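Local coordinates for Molybdate/tungstate binding protein (Sporomusa ovata, PDB 1FR3) that binds the oxyanions molybdate and tungstate as a six-chain assembly and probably serves in the cell's molybdate homeostasis, at residues L9-A23 against V26-I40. Sequence-based numbering, arbitrary orientation.
Sequences LEATVKEIVKGTVMA and VMDYKGTELVAAITI. With WO4 (tungstate(VI)ion), chain R; WO4 (tungstate(VI)ion), chain N.
Leu-9 lies over one face of the Tyr-29 ring: its CB sits 4.0 Å from the ring centroid, its CD2 covers the CE2 side, and its CD1 reaches on to CD1 of Leu-34. Lys-30 CG backs the opposite face, while the hydroxyl of Tyr-29 is hydrogen-bonded to Thr-32 OG1 of the second subunit and, through a water, meets Glu-10 N. With an alanine here, Leu-9 would probably lose its flat partner and the Thr-32 hydroxyl of the second subunit this bond. Ala-11 CB packs against Met-27 CB, and Thr-12 exchanges two backbone hydrogen bonds with Asp-28. At Lys-14 and Glu-15 the strand forms a classic beta bulge, both amides converging on Val-26 O, at 2.7 Å from Lys-14 N and 3.3 Å from Glu-15 N. These strands belong to the antiparallel meander of the TOBE domain, a member of the OB clan. Bent at chi3 (-68°), the Lys-14 chain passes Asp-28 CB and Val-26 CG1 and brings NZ to Glu-33 OE1, a 2.7 Å salt bridge on the anti lone pair. In the loop that leads from strand 9-18 into strand 22-23, Val-21 N and Met-22 N both donate to O1 of one tungstate, which the same amides of the third and fourth subunits also bind. Met-22 CE folds back to within 3.4 Å of Ile-38 O. Ala-23 and Ile-38 form an antiparallel hydrogen-bonded pair; beside it Thr-39 N and OG1 donate to O1 of the second tungstate, whose site Ser-42 and residues of the fifth subunit complete.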
loop_
_atom_site.group_PDB
_atom_site.type_symbol
_atom_site.label_atom_id
_atom_site.label_comp_id
_atom_site.label_asym_id
_atom_site.label_seq_id
_atom_site.Cartn_x
_atom_site.Cartn_y
_atom_site.Cartn_z
ATOM N N LEU A 9 -14.275 8.950 3.400
ATOM C CA LEU A 9 -15.664 8.504 3.305
ATOM C C LEU A 9 -16.284 8.505 4.704
ATOM O O LEU A 9 -15.816 7.754 5.567
ATOM C CB LEU A 9 -15.775 7.121 2.676
ATOM C CG LEU A 9 -15.118 6.927 1.304
ATOM C CD1 LEU A 9 -15.062 5.444 0.967
ATOM C CD2 LEU A 9 -15.890 7.673 0.223
ATOM N N GLU A 10 -17.293 9.334 4.929
ATOM C CA GLU A 10 -17.948 9.388 6.235
ATOM C C GLU A 10 -18.888 8.195 6.378
ATOM O O GLU A 10 -19.937 8.149 5.735
ATOM C CB GLU A 10 -18.685 10.715 6.421
ATOM C CG GLU A 10 -17.729 11.906 6.368
ATOM C CD GLU A 10 -18.422 13.230 6.605
ATOM O OE1 GLU A 10 -19.663 13.259 6.747
ATOM O OE2 GLU A 10 -17.731 14.267 6.652
ATOM N N ALA A 11 -18.490 7.230 7.195
ATOM C CA ALA A 11 -19.227 5.982 7.330
ATOM C C ALA A 11 -19.631 5.638 8.753
ATOM O O ALA A 11 -19.363 6.384 9.695
ATOM C CB ALA A 11 -18.320 4.873 6.785
ATOM N N THR A 12 -20.320 4.505 8.884
ATOM C CA THR A 12 -20.767 4.051 10.200
ATOM C C THR A 12 -20.290 2.621 10.430
ATOM O O THR A 12 -20.381 1.783 9.531
ATOM C CB THR A 12 -22.299 4.126 10.342
ATOM O OG1 THR A 12 -22.736 5.486 10.195
ATOM C CG2 THR A 12 -22.768 3.637 11.703
ATOM N N VAL A 13 -19.725 2.359 11.610
ATOM C CA VAL A 13 -19.282 0.995 11.920
ATOM C C VAL A 13 -20.486 0.074 12.129
ATOM O O VAL A 13 -21.370 0.399 12.925
ATOM C CB VAL A 13 -18.398 0.944 13.178
ATOM C CG1 VAL A 13 -17.937 -0.471 13.494
ATOM C CG2 VAL A 13 -17.188 1.860 13.020
ATOM N N LYS A 14 -20.492 -1.063 11.453
ATOM C CA LYS A 14 -21.553 -2.054 11.604
ATOM C C LYS A 14 -21.102 -3.181 12.535
ATOM O O LYS A 14 -21.808 -3.542 13.483
ATOM C CB LYS A 14 -21.967 -2.661 10.264
ATOM C CG LYS A 14 -22.572 -1.694 9.264
ATOM C CD LYS A 14 -23.319 -2.404 8.148
ATOM C CE LYS A 14 -22.389 -3.184 7.234
ATOM N NZ LYS A 14 -23.139 -3.807 6.098
ATOM N N GLU A 15 -19.922 -3.730 12.269
ATOM C CA GLU A 15 -19.403 -4.843 13.056
ATOM C C GLU A 15 -17.883 -4.822 13.130
ATOM O O GLU A 15 -17.210 -4.267 12.269
ATOM C CB GLU A 15 -19.884 -6.175 12.448
ATOM C CG GLU A 15 -21.384 -6.364 12.619
ATOM C CD GLU A 15 -21.976 -7.638 12.074
ATOM O OE1 GLU A 15 -21.454 -8.732 12.367
ATOM O OE2 GLU A 15 -22.999 -7.578 11.347
ATOM N N ILE A 16 -17.353 -5.416 14.197
ATOM C CA ILE A 16 -15.921 -5.524 14.390
ATOM C C ILE A 16 -15.551 -6.961 14.756
ATOM O O ILE A 16 -16.151 -7.494 15.696
ATOM C CB ILE A 16 -15.400 -4.598 15.508
ATOM C CG1 ILE A 16 -15.670 -3.140 15.134
ATOM C CG2 ILE A 16 -13.908 -4.829 15.727
ATOM C CD1 ILE A 16 -15.338 -2.137 16.219
ATOM N N VAL A 17 -14.606 -7.541 14.030
ATOM C CA VAL A 17 -14.128 -8.886 14.344
ATOM C C VAL A 17 -12.655 -8.753 14.737
ATOM O O VAL A 17 -11.854 -8.261 13.939
ATOM C CB VAL A 17 -14.304 -9.885 13.199
ATOM C CG1 VAL A 17 -13.730 -11.253 13.550
ATOM C CG2 VAL A 17 -15.784 -10.031 12.842
ATOM N N LYS A 18 -12.316 -9.136 15.958
ATOM C CA LYS A 18 -10.964 -8.992 16.474
ATOM C C LYS A 18 -10.141 -10.268 16.411
ATOM O O LYS A 18 -10.563 -11.293 16.950
ATOM C CB LYS A 18 -11.059 -8.551 17.946
ATOM C CG LYS A 18 -11.754 -7.220 18.162
ATOM C CD LYS A 18 -11.772 -6.855 19.642
ATOM C CE LYS A 18 -12.522 -5.552 19.878
ATOM N NZ LYS A 18 -12.455 -5.128 21.306
ATOM N N GLY A 19 -8.971 -10.199 15.792
ATOM C CA GLY A 19 -8.071 -11.351 15.719
ATOM C C GLY A 19 -6.962 -11.112 16.745
ATOM O O GLY A 19 -7.128 -10.255 17.607
ATOM N N THR A 20 -5.849 -11.830 16.628
ATOM C CA THR A 20 -4.758 -11.636 17.583
ATOM C C THR A 20 -3.971 -10.365 17.280
ATOM O O THR A 20 -3.480 -9.687 18.186
ATOM C CB THR A 20 -3.803 -12.846 17.576
ATOM O OG1 THR A 20 -4.570 -14.018 17.891
ATOM C CG2 THR A 20 -2.695 -12.688 18.604
ATOM N N VAL A 21 -3.854 -10.058 15.990
ATOM C CA VAL A 21 -3.087 -8.886 15.566
ATOM C C VAL A 21 -3.932 -7.882 14.796
ATOM O O VAL A 21 -3.871 -6.680 15.060
ATOM C CB VAL A 21 -1.907 -9.346 14.689
ATOM C CG1 VAL A 21 -1.199 -8.177 14.023
ATOM C CG2 VAL A 21 -0.942 -10.158 15.548
ATOM N N MET A 22 -4.746 -8.390 13.882
ATOM C CA MET A 22 -5.597 -7.565 13.044
ATOM C C MET A 22 -7.062 -7.585 13.458
ATOM O O MET A 22 -7.541 -8.495 14.129
ATOM C CB MET A 22 -5.484 -8.034 11.584
ATOM C CG MET A 22 -4.065 -7.992 11.037
ATOM S SD MET A 22 -3.307 -6.365 11.016
ATOM C CE MET A 22 -4.315 -5.513 9.803
ATOM N N ALA A 23 -7.794 -6.577 12.996
ATOM C CA ALA A 23 -9.225 -6.472 13.246
ATOM C C ALA A 23 -9.935 -6.104 11.944
ATOM O O ALA A 23 -9.409 -5.299 11.170
ATOM C CB ALA A 23 -9.523 -5.419 14.300
ATOM N N VAL A 26 -16.132 -3.567 9.657
ATOM C CA VAL A 26 -17.155 -3.578 8.609
ATOM C C VAL A 26 -17.974 -2.296 8.758
ATOM O O VAL A 26 -18.500 -2.028 9.839
ATOM C CB VAL A 26 -18.091 -4.791 8.698
ATOM C CG1 VAL A 26 -19.021 -4.806 7.488
ATOM C CG2 VAL A 26 -17.302 -6.092 8.755
ATOM N N MET A 27 -18.038 -1.501 7.697
ATOM C CA MET A 27 -18.741 -0.230 7.763
ATOM C C MET A 27 -19.789 -0.098 6.671
ATOM O O MET A 27 -19.760 -0.803 5.661
ATOM C CB MET A 27 -17.708 0.899 7.585
ATOM C CG MET A 27 -16.703 0.981 8.724
ATOM S SD MET A 27 -15.282 2.025 8.314
ATOM C CE MET A 27 -14.346 0.913 7.266
ATOM N N ASP A 28 -20.718 0.821 6.889
ATOM C CA ASP A 28 -21.705 1.154 5.872
ATOM C C ASP A 28 -21.406 2.571 5.371
ATOM O O ASP A 28 -21.206 3.472 6.182
ATOM C CB ASP A 28 -23.147 1.123 6.387
ATOM C CG ASP A 28 -24.115 1.519 5.279
ATOM O OD1 ASP A 28 -24.604 2.665 5.311
ATOM O OD2 ASP A 28 -24.373 0.691 4.383
ATOM N N TYR A 29 -21.361 2.709 4.056
ATOM C CA TYR A 29 -21.186 4.019 3.449
ATOM C C TYR A 29 -22.340 4.242 2.463
ATOM O O TYR A 29 -22.286 3.736 1.343
ATOM C CB TYR A 29 -19.849 4.175 2.716
ATOM C CG TYR A 29 -19.737 5.593 2.171
ATOM C CD1 TYR A 29 -19.617 6.660 3.052
ATOM C CD2 TYR A 29 -19.775 5.838 0.814
ATOM C CE1 TYR A 29 -19.523 7.958 2.576
ATOM C CE2 TYR A 29 -19.687 7.135 0.329
ATOM C CZ TYR A 29 -19.561 8.176 1.218
ATOM O OH TYR A 29 -19.471 9.469 0.745
ATOM N N LYS A 30 -23.358 4.983 2.900
ATOM C CA LYS A 30 -24.494 5.280 2.031
ATOM C C LYS A 30 -25.051 4.032 1.368
ATOM O O LYS A 30 -25.484 4.071 0.211
ATOM C CB LYS A 30 -24.080 6.325 0.981
ATOM C CG LYS A 30 -23.555 7.625 1.570
ATOM C CD LYS A 30 -23.151 8.629 0.495
ATOM C CE LYS A 30 -22.709 9.935 1.143
ATOM N NZ LYS A 30 -22.080 10.854 0.151
ATOM N N GLY A 31 -25.077 2.915 2.089
ATOM C CA GLY A 31 -25.604 1.675 1.554
ATOM C C GLY A 31 -24.564 0.705 1.035
ATOM O O GLY A 31 -24.906 -0.450 0.736
ATOM N N THR A 32 -23.317 1.131 0.879
ATOM C CA THR A 32 -22.268 0.236 0.395
ATOM C C THR A 32 -21.481 -0.289 1.595
ATOM O O THR A 32 -21.185 0.486 2.501
ATOM C CB THR A 32 -21.289 0.939 -0.557
ATOM O OG1 THR A 32 -21.944 1.311 -1.782
ATOM C CG2 THR A 32 -20.126 0.031 -0.941
ATOM N N GLU A 33 -21.165 -1.584 1.579
ATOM C CA GLU A 33 -20.376 -2.142 2.670
ATOM C C GLU A 33 -18.888 -1.903 2.398
ATOM O O GLU A 33 -18.409 -2.155 1.298
ATOM C CB GLU A 33 -20.633 -3.646 2.813
ATOM C CG GLU A 33 -19.883 -4.221 4.010
ATOM C CD GLU A 33 -20.397 -5.602 4.383
ATOM O OE1 GLU A 33 -21.462 -5.652 5.017
ATOM O OE2 GLU A 33 -19.711 -6.579 4.032
ATOM N N LEU A 34 -18.199 -1.397 3.414
ATOM C CA LEU A 34 -16.757 -1.173 3.328
ATOM C C LEU A 34 -16.095 -2.115 4.342
ATOM O O LEU A 34 -16.715 -2.447 5.359
ATOM C CB LEU A 34 -16.363 0.262 3.644
ATOM C CG LEU A 34 -17.016 1.388 2.835
ATOM C CD1 LEU A 34 -16.510 2.740 3.316
ATOM C CD2 LEU A 34 -16.739 1.191 1.348
ATOM N N VAL A 35 -14.874 -2.532 4.056
ATOM C CA VAL A 35 -14.144 -3.406 4.968
ATOM C C VAL A 35 -12.711 -2.884 5.111
ATOM O O VAL A 35 -11.994 -2.774 4.117
ATOM C CB VAL A 35 -14.110 -4.874 4.523
ATOM C CG1 VAL A 35 -13.313 -5.735 5.500
ATOM C CG2 VAL A 35 -15.533 -5.411 4.399
ATOM N N ALA A 36 -12.348 -2.543 6.344
ATOM C CA ALA A 36 -10.990 -2.100 6.629
ATOM C C ALA A 36 -10.312 -3.150 7.519
ATOM O O ALA A 36 -10.954 -3.708 8.416
ATOM C CB ALA A 36 -10.982 -0.746 7.328
ATOM N N ALA A 37 -9.049 -3.425 7.260
ATOM C CA ALA A 37 -8.263 -4.332 8.102
ATOM C C ALA A 37 -7.185 -3.482 8.782
ATOM O O ALA A 37 -6.276 -2.994 8.108
ATOM C CB ALA A 37 -7.678 -5.472 7.309
ATOM N N ILE A 38 -7.349 -3.279 10.080
ATOM C CA ILE A 38 -6.429 -2.456 10.865
ATOM C C ILE A 38 -5.917 -3.235 12.067
ATOM O O ILE A 38 -6.356 -4.365 12.289
ATOM C CB ILE A 38 -7.102 -1.151 11.323
ATOM C CG1 ILE A 38 -8.239 -1.420 12.316
ATOM C CG2 ILE A 38 -7.625 -0.381 10.108
ATOM C CD1 ILE A 38 -8.946 -0.181 12.818
ATOM N N THR A 39 -4.996 -2.661 12.846
ATOM C CA THR A 39 -4.517 -3.417 14.012
ATOM C C THR A 39 -5.514 -3.366 15.164
ATOM O O THR A 39 -6.291 -2.424 15.307
ATOM C CB THR A 39 -3.153 -2.897 14.499
ATOM O OG1 THR A 39 -3.331 -1.552 14.958
ATOM C CG2 THR A 39 -2.129 -2.935 13.374
ATOM N N ILE A 40 -5.461 -4.391 16.019
ATOM C CA ILE A 40 -6.325 -4.409 17.201
ATOM C C ILE A 40 -5.947 -3.239 18.112
ATOM O O ILE A 40 -6.790 -2.684 18.817
ATOM C CB ILE A 40 -6.286 -5.751 17.936
ATOM C CG1 ILE A 40 -4.882 -6.115 18.424
ATOM C CG2 ILE A 40 -6.811 -6.855 17.021
ATOM C CD1 ILE A 40 -4.901 -7.241 19.445
HETATM W W WO4 R . -3.355 0.518 11.138
HETATM O O1 WO4 R . -3.970 0.057 12.718
HETATM O O2 WO4 R . -4.462 1.639 10.326
HETATM O O3 WO4 R . -3.226 -0.926 10.174
HETATM O O4 WO4 R . -1.797 1.318 11.281
HETATM W W WO4 N . -4.758 -12.700 12.594
HETATM O O1 WO4 N . -4.609 -11.025 13.087
HETATM O O2 WO4 N . -6.073 -12.890 11.439
HETATM O O3 WO4 N . -3.233 -13.218 11.912
HETATM O O4 WO4 N . -5.134 -13.683 14.014
HETATM O O HOH W 1 -18.382 11.052 2.648
HETATM O O HOH W 2 -23.528 -1.815 4.145
#